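Synaptic vesicle membrane protein VAT-1 homolog-like (Homo sapiens, PDB 4A27) is probably an oxidoreductase of the quinone oxidoreductase subfamily within the zinc-containing alcohol dehydrogenase family. Local coordinates at residues Val187-Asp192 with Lys202-Glu207; Ser145-Ser150 with Leu225-Pro230. All blocks are in the same frame, centred on the assembly; numbering follows the deposited sequence.

Contact 1: Val187-Asp192 with Lys202-Glu207; sequences VTHLFD and KRISAE
Ile204, near the end of helix 197-204, reaches across to the rings of His189 and Phe191 on strand 189-192, and its two branches divide the work between them. At CB the side chain is still clear of both rings. From there the short branch runs to the imidazole, where CG2 of Ile204 lies 3.9 Å from CE1 of His189 in an oblique approach. The longer branch passes through CG1, which makes no close contact across the interface, to CD1. At this tip CD1 of Ile204 comes within 3.5 Å of CZ of Phe191, near the ring plane and so at its edge. CD1 of Ile204 stands almost evenly astride that corner, 4.3 Å from each of CE1 and CE2 of Phe191. The second torsion of Ile204, 108°, lies well away from a staggered value and turns CD1 toward the phenyl edge, hinting at mild strain or some mobility in a residue exposed to solvent. A beta-branched isoleucine suits the place because one CB supplies methyls to two neighbouring rings.

His189 and Phe191 sit two positions apart on the strand and therefore present their side chains on the same face. Both carry CG anti to the carbonyl carbon (chi1 -58° and -60°), which tips the two rings in a similar direction. Thr188 CG2 lies over one face of the imidazole, displaced toward its rim. Phe172 of the adjoining strand 170-175 meets His189 ring to ring and also touches Ile204, while Tyr197, Glu200 and Val201 bring the helix onto Phe191. No hydrogen bond links the two segments; van der Waals contact makes the join. Such packing of a helix on a parallel sheet belongs to a beta-alpha-beta crossover of the Rossmann fold, here leading from strand 189-192 through helix 197-204 to strand 209-215.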
ATOM      1  N   VAL A 187      -7.710  -3.635  22.756  1.00 42.19           N
ATOM      2  CA  VAL A 187      -7.073  -4.438  21.702  1.00 42.83           C
ATOM      3  C   VAL A 187      -7.389  -5.936  21.910  1.00 45.48           C
ATOM      4  O   VAL A 187      -7.973  -6.287  22.904  1.00 49.20           O
ATOM      5  CB  VAL A 187      -5.574  -4.164  21.721  1.00 42.77           C
ATOM      6  CG1 VAL A 187      -5.320  -2.637  21.626  1.00 36.81           C
ATOM      7  CG2 VAL A 187      -4.941  -4.753  22.971  1.00 43.11           C
ATOM      8  N   THR A 188      -7.076  -6.811  20.960  1.00 52.54           N
ATOM      9  CA  THR A 188      -7.384  -8.239  21.133  1.00 52.00           C
ATOM     10  C   THR A 188      -6.348  -8.949  22.009  1.00 57.31           C
ATOM     11  O   THR A 188      -6.692  -9.807  22.837  1.00 46.15           O
ATOM     12  CB  THR A 188      -7.480  -9.004  19.801  1.00 44.34           C
ATOM     13  OG1 THR A 188      -8.115  -8.196  18.795  1.00 40.90           O
ATOM     14  CG2 THR A 188      -8.260 -10.363  20.010  1.00 39.26           C
ATOM     15  N   HIS A 189      -5.082  -8.617  21.782  1.00 45.02           N
ATOM     16  CA  HIS A 189      -3.968  -9.165  22.545  1.00 48.69           C
ATOM     17  C   HIS A 189      -2.983  -8.031  22.810  1.00 48.87           C
ATOM     18  O   HIS A 189      -2.650  -7.283  21.900  1.00 47.39           O
ATOM     19  CB  HIS A 189      -3.257 -10.288  21.782  1.00 49.53           C
ATOM     20  CG  HIS A 189      -4.163 -11.422  21.428  1.00 70.72           C
ATOM     21  ND1 HIS A 189      -4.560 -11.683  20.134  1.00 65.21           N
ATOM     22  CD2 HIS A 189      -4.782 -12.344  22.206  1.00 60.18           C
ATOM     23  CE1 HIS A 189      -5.367 -12.731  20.126  1.00 61.25           C
ATOM     24  NE2 HIS A 189      -5.526 -13.143  21.371  1.00 63.67           N
ATOM     25  N   LEU A 190      -2.503  -7.948  24.045  1.00 47.88           N
ATOM     26  CA  LEU A 190      -1.620  -6.882  24.483  1.00 55.31           C
ATOM     27  C   LEU A 190      -0.317  -7.480  24.998  1.00 60.58           C
ATOM     28  O   LEU A 190      -0.344  -8.429  25.770  1.00 65.11           O
ATOM     29  CB  LEU A 190      -2.320  -6.066  25.590  1.00 46.42           C
ATOM     30  CG  LEU A 190      -1.757  -4.704  25.961  1.00 44.11           C
ATOM     31  CD1 LEU A 190      -1.790  -3.727  24.776  1.00 49.45           C
ATOM     32  CD2 LEU A 190      -2.484  -4.100  27.179  1.00 46.81           C
ATOM     33  N   PHE A 191       0.815  -6.912  24.585  1.00 50.03           N
ATOM     34  CA  PHE A 191       2.116  -7.435  24.959  1.00 61.29           C
ATOM     35  C   PHE A 191       3.027  -6.397  25.582  1.00 68.75           C
ATOM     36  O   PHE A 191       2.881  -5.183  25.390  1.00 63.43           O
ATOM     37  CB  PHE A 191       2.803  -8.073  23.751  1.00 60.32           C
ATOM     38  CG  PHE A 191       2.026  -9.195  23.164  1.00 66.80           C
ATOM     39  CD1 PHE A 191       1.604 -10.255  23.964  1.00 81.67           C
ATOM     40  CD2 PHE A 191       1.681  -9.196  21.831  1.00 71.66           C
ATOM     41  CE1 PHE A 191       0.865 -11.300  23.430  1.00 81.15           C
ATOM     42  CE2 PHE A 191       0.945 -10.246  21.292  1.00 66.12           C
ATOM     43  CZ  PHE A 191       0.534 -11.287  22.088  1.00 76.27           C
ATOM     44  N   ASP A 192       3.975  -6.902  26.352  1.00 62.03           N
ATOM     45  CA  ASP A 192       4.905  -6.062  27.039  1.00 57.01           C
ATOM     46  C   ASP A 192       5.886  -5.576  26.025  1.00 57.14           C
ATOM     47  O   ASP A 192       6.492  -6.355  25.283  1.00 58.05           O
ATOM     48  CB  ASP A 192       5.628  -6.829  28.137  1.00 67.29           C
ATOM     49  CG  ASP A 192       6.529  -5.930  28.970  1.00 79.40           C
ATOM     50  OD1 ASP A 192       7.201  -5.031  28.401  1.00 63.45           O
ATOM     51  OD2 ASP A 192       6.556  -6.120  30.194  1.00 93.82           O
ATOM     52  N   LYS A 202       3.854 -14.246  17.111  1.00 59.97           N
ATOM     53  CA  LYS A 202       3.985 -15.426  16.242  1.00 71.60           C
ATOM     54  C   LYS A 202       3.297 -16.664  16.842  1.00 84.52           C
ATOM     55  O   LYS A 202       2.755 -17.472  16.087  1.00 77.87           O
ATOM     56  CB  LYS A 202       5.453 -15.726  15.908  1.00 69.50           C
ATOM     57  CG  LYS A 202       6.075 -14.737  14.913  1.00 82.68           C
ATOM     58  CD  LYS A 202       7.080 -15.395  13.971  1.00 86.62           C
ATOM     59  CE  LYS A 202       7.351 -14.538  12.726  1.00 92.09           C
ATOM     60  NZ  LYS A 202       8.209 -13.348  12.982  1.00101.36           N
ATOM     61  N   ARG A 203       3.275 -16.792  18.178  1.00 66.18           N
ATOM     62  CA  ARG A 203       2.578 -17.925  18.815  1.00 81.25           C
ATOM     63  C   ARG A 203       1.050 -17.876  18.585  1.00 82.57           C
ATOM     64  O   ARG A 203       0.403 -18.922  18.601  1.00 67.29           O
ATOM     65  CB  ARG A 203       2.929 -18.080  20.305  1.00 68.32           C
ATOM     66  N   ILE A 204       0.481 -16.686  18.348  1.00 80.85           N
ATOM     67  CA  ILE A 204      -0.955 -16.556  18.006  1.00 76.18           C
ATOM     68  C   ILE A 204      -1.196 -16.555  16.494  1.00 75.24           C
ATOM     69  O   ILE A 204      -2.260 -16.972  16.013  1.00 70.46           O
ATOM     70  CB  ILE A 204      -1.588 -15.257  18.592  1.00 61.91           C
ATOM     71  CG1 ILE A 204      -1.517 -15.248  20.120  1.00 80.13           C
ATOM     72  CG2 ILE A 204      -3.042 -15.098  18.129  1.00 58.77           C
ATOM     73  CD1 ILE A 204      -0.504 -14.267  20.676  1.00 81.19           C
ATOM     74  N   SER A 205      -0.228 -16.037  15.752  1.00 70.34           N
ATOM     75  CA  SER A 205      -0.336 -15.963  14.307  1.00 74.03           C
ATOM     76  C   SER A 205       1.040 -16.222  13.707  1.00 85.05           C
ATOM     77  O   SER A 205       1.852 -15.303  13.575  1.00 60.30           O
ATOM     78  CB  SER A 205      -0.868 -14.589  13.888  1.00 79.74           C
ATOM     79  OG  SER A 205      -1.015 -14.499  12.497  1.00 64.30           O
ATOM     80  N   ALA A 206       1.293 -17.485  13.363  1.00 88.37           N
ATOM     81  CA  ALA A 206       2.614 -17.942  12.904  1.00 92.23           C
ATOM     82  C   ALA A 206       3.191 -17.067  11.791  1.00 68.25           C
ATOM     83  O   ALA A 206       4.373 -16.680  11.830  1.00 63.66           O
ATOM     84  CB  ALA A 206       2.532 -19.394  12.442  1.00 86.79           C
ATOM     85  N   GLU A 207       2.335 -16.750  10.829  1.00 73.85           N
ATOM     86  CA  GLU A 207       2.664 -15.934   9.655  1.00 98.11           C
ATOM     87  C   GLU A 207       2.923 -14.435   9.963  1.00 76.03           C
ATOM     88  O   GLU A 207       3.580 -13.730   9.194  1.00 74.68           O
ATOM     89  CB  GLU A 207       1.508 -16.100   8.645  1.00 78.93           C
ATOM     90  CG  GLU A 207       0.146 -15.436   9.061  1.00103.89           C
ATOM     91  CD  GLU A 207      -0.720 -16.308   9.975  1.00 97.63           C
ATOM     92  OE1 GLU A 207      -0.215 -16.826  10.989  1.00 84.78           O
ATOM     93  OE2 GLU A 207      -1.920 -16.462   9.688  1.00109.63           O
TER

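Contact 2: Ser145-Ser150 with Leu225-Pro230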
ATOM      1  N   SER A 145      -5.018  -8.616  10.289  1.00 45.05           N
ATOM      2  CA  SER A 145      -4.463  -8.377  11.573  1.00 38.69           C
ATOM      3  C   SER A 145      -3.457  -7.224  11.526  1.00 37.01           C
ATOM      4  O   SER A 145      -2.804  -6.967  10.506  1.00 39.82           O
ATOM      5  CB  SER A 145      -3.856  -9.679  12.102  1.00 46.66           C
ATOM      6  OG  SER A 145      -2.541  -9.844  11.610  1.00 47.76           O
ATOM      7  N   VAL A 146      -3.385  -6.502  12.638  1.00 34.89           N
ATOM      8  CA  VAL A 146      -2.630  -5.281  12.756  1.00 36.85           C
ATOM      9  C   VAL A 146      -1.786  -5.305  14.024  1.00 39.51           C
ATOM     10  O   VAL A 146      -2.273  -5.677  15.092  1.00 37.23           O
ATOM     11  CB  VAL A 146      -3.553  -4.055  12.854  1.00 43.10           C
ATOM     12  CG1 VAL A 146      -2.688  -2.776  12.911  1.00 37.81           C
ATOM     13  CG2 VAL A 146      -4.554  -4.009  11.682  1.00 33.57           C
ATOM     14  N   LEU A 147      -0.534  -4.886  13.899  1.00 33.68           N
ATOM     15  CA  LEU A 147       0.290  -4.648  15.047  1.00 39.77           C
ATOM     16  C   LEU A 147       0.465  -3.167  15.249  1.00 41.74           C
ATOM     17  O   LEU A 147       0.991  -2.475  14.367  1.00 41.26           O
ATOM     18  CB  LEU A 147       1.692  -5.298  14.894  1.00 42.41           C
ATOM     19  CG  LEU A 147       2.703  -5.054  16.047  1.00 45.66           C
ATOM     20  CD1 LEU A 147       2.124  -5.477  17.404  1.00 47.27           C
ATOM     21  CD2 LEU A 147       4.019  -5.817  15.855  1.00 49.23           C
ATOM     22  N   VAL A 148       0.074  -2.712  16.438  1.00 34.95           N
ATOM     23  CA  VAL A 148       0.185  -1.324  16.825  1.00 40.75           C
ATOM     24  C   VAL A 148       1.153  -1.154  17.978  1.00 44.64           C
ATOM     25  O   VAL A 148       0.875  -1.591  19.084  1.00 44.46           O
ATOM     26  CB  VAL A 148      -1.192  -0.791  17.299  1.00 42.71           C
ATOM     27  CG1 VAL A 148      -1.220   0.719  17.166  1.00 46.81           C
ATOM     28  CG2 VAL A 148      -2.268  -1.433  16.438  1.00 40.32           C
ATOM     29  N   HIS A 149       2.263  -0.482  17.716  1.00 40.26           N
ATOM     30  CA  HIS A 149       3.231  -0.133  18.754  1.00 50.23           C
ATOM     31  C   HIS A 149       2.724   1.053  19.581  1.00 58.63           C
ATOM     32  O   HIS A 149       1.988   1.865  19.063  1.00 40.48           O
ATOM     33  CB  HIS A 149       4.584   0.165  18.088  1.00 44.67           C
ATOM     34  CG  HIS A 149       5.329  -1.075  17.701  1.00 51.07           C
ATOM     35  ND1 HIS A 149       5.503  -1.464  16.393  1.00 58.38           N
ATOM     36  CD2 HIS A 149       5.908  -2.033  18.462  1.00 55.20           C
ATOM     37  CE1 HIS A 149       6.184  -2.594  16.360  1.00 55.76           C
ATOM     38  NE2 HIS A 149       6.436  -2.964  17.603  1.00 61.15           N
ATOM     39  N   SER A 150       3.080   1.127  20.861  1.00 50.04           N
ATOM     40  CA  SER A 150       2.622   2.218  21.738  1.00 53.02           C
ATOM     41  C   SER A 150       1.093   2.293  21.706  1.00 49.51           C
ATOM     42  O   SER A 150       0.494   3.346  21.425  1.00 46.44           O
ATOM     43  CB  SER A 150       3.250   3.562  21.318  1.00 52.16           C
ATOM     44  N   LEU A 225       8.805  -5.556  10.120  1.00 59.23           N
ATOM     45  CA  LEU A 225       9.487  -5.985   8.919  1.00 67.15           C
ATOM     46  C   LEU A 225       9.457  -7.522   8.830  1.00 68.98           C
ATOM     47  O   LEU A 225       8.779  -8.111   7.970  1.00 59.48           O
ATOM     48  CB  LEU A 225      10.917  -5.444   8.927  1.00 67.25           C
ATOM     49  N   SER A 226      10.171  -8.161   9.747  1.00 70.14           N
ATOM     50  CA  SER A 226      10.121  -9.614   9.913  1.00 72.36           C
ATOM     51  C   SER A 226       8.744 -10.081  10.386  1.00 61.09           C
ATOM     52  O   SER A 226       8.423 -11.269  10.330  1.00 57.80           O
ATOM     53  CB  SER A 226      11.176 -10.059  10.947  1.00 71.10           C
ATOM     54  N   LEU A 227       7.940  -9.145  10.878  1.00 57.17           N
ATOM     55  CA  LEU A 227       6.618  -9.449  11.406  1.00 53.17           C
ATOM     56  C   LEU A 227       5.524  -9.564  10.295  1.00 49.28           C
ATOM     57  O   LEU A 227       4.430 -10.067  10.526  1.00 69.90           O
ATOM     58  CB  LEU A 227       6.245  -8.327  12.383  1.00 45.62           C
ATOM     59  CG  LEU A 227       6.698  -8.272  13.837  1.00 72.38           C
ATOM     60  CD1 LEU A 227       5.709  -9.047  14.724  1.00 67.58           C
ATOM     61  CD2 LEU A 227       8.147  -8.752  13.981  1.00 83.49           C
ATOM     62  N   LEU A 228       5.805  -9.069   9.105  1.00 48.48           N
ATOM     63  CA  LEU A 228       4.757  -8.972   8.052  1.00 47.58           C
ATOM     64  C   LEU A 228       4.430 -10.255   7.296  1.00 40.56           C
ATOM     65  O   LEU A 228       5.326 -10.959   6.815  1.00 36.62           O
ATOM     66  CB  LEU A 228       5.177  -7.940   7.011  1.00 50.76           C
ATOM     67  CG  LEU A 228       5.147  -6.493   7.431  1.00 49.25           C
ATOM     68  CD1 LEU A 228       5.930  -5.705   6.364  1.00 50.40           C
ATOM     69  CD2 LEU A 228       3.706  -5.999   7.592  1.00 46.87           C
ATOM     70  N   LYS A 229       3.134 -10.563   7.172  1.00 39.59           N
ATOM     71  CA  LYS A 229       2.682 -11.563   6.226  1.00 35.65           C
ATOM     72  C   LYS A 229       3.102 -11.127   4.792  1.00 46.14           C
ATOM     73  O   LYS A 229       3.482  -9.984   4.582  1.00 44.22           O
ATOM     74  CB  LYS A 229       1.151 -11.704   6.268  1.00 43.55           C
ATOM     75  CG  LYS A 229       0.532 -12.300   7.520  1.00 52.45           C
ATOM     76  CD  LYS A 229      -0.964 -12.560   7.248  1.00 55.56           C
ATOM     77  CE  LYS A 229      -1.815 -12.627   8.530  1.00 70.48           C
ATOM     78  NZ  LYS A 229      -3.280 -12.285   8.241  1.00 56.37           N
ATOM     79  N   PRO A 230       3.073 -12.059   3.802  1.00 42.09           N
ATOM     80  CA  PRO A 230       3.181 -11.669   2.414  1.00 46.77           C
ATOM     81  C   PRO A 230       2.087 -10.671   2.032  1.00 36.94           C
ATOM     82  O   PRO A 230       0.941 -10.808   2.477  1.00 40.50           O
ATOM     83  CB  PRO A 230       2.973 -13.003   1.636  1.00 46.05           C
ATOM     84  CG  PRO A 230       3.276 -14.074   2.618  1.00 43.35           C
ATOM     85  CD  PRO A 230       2.910 -13.517   3.965  1.00 42.41           C
TER
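The parallel sheet of the Rossmann-type domain has strand 145-148 near its middle, and this contact sets one face of that strand against the type I turn Leu225-Leu228 and the short strand 228-229. The backbones stay well apart, with CA of Leu147 and CA of Leu227 8.7 Å from each other, so side chains must span the distance. Two pairs of side chains do this, the first of them leucines. Methyl CD2 of Leu147 lies 3.8 Å from CD1 of Leu227 and 4.2 Å from its CG, the two side chains meeting at a slant. With CG anti to its own nitrogen (chi1 177°), Leu147 sends CD2 out to Leu227, while its CG lies above one face of the His149 ring, out toward the rim. A branched, wholly apolar residue fits here, since Leu147 is buried and touches Val209 and Phe172 on the flanking strands; Val146 and Val148 serve the other face, toward helix 154-163.

Toward the start of the strand, the slim side chain of Ser145 lets the aliphatic part of Lys229 pass, with OG of Ser145 4.2 Å from CE of Lys229, a van der Waals approach only. Lysine combines a long hydrocarbon arm with a charged tip, and both are used: the nearly extended chain carries NZ of Lys229 to a salt bridge with OD2 of Asp210, the same oxygen that accepts a hydrogen bond from the backbone N of Ser145.

In the fold
Along the chain the order is 145-150, 187-192, 202-207, 225-230, so both segments of contact 1 fall between those of contact 2. The centres of the two contacts lie about 10 Å apart, and both reach the six-stranded parallel sheet, in which strand 170-175 separates strands 189-192 and 145-148. Phe172 of that middle strand touches Ile204 and Leu147, joining the two clusters on one face. The later segments also meet directly: Lys202 NZ makes a weak hydrogen bond to Ser226 O, and Glu207 packs on Lys229. Arg289 of the second subunit touches both Glu207 and Lys229, placing this outer end of the Rossmann-type domain beside the dimer partner.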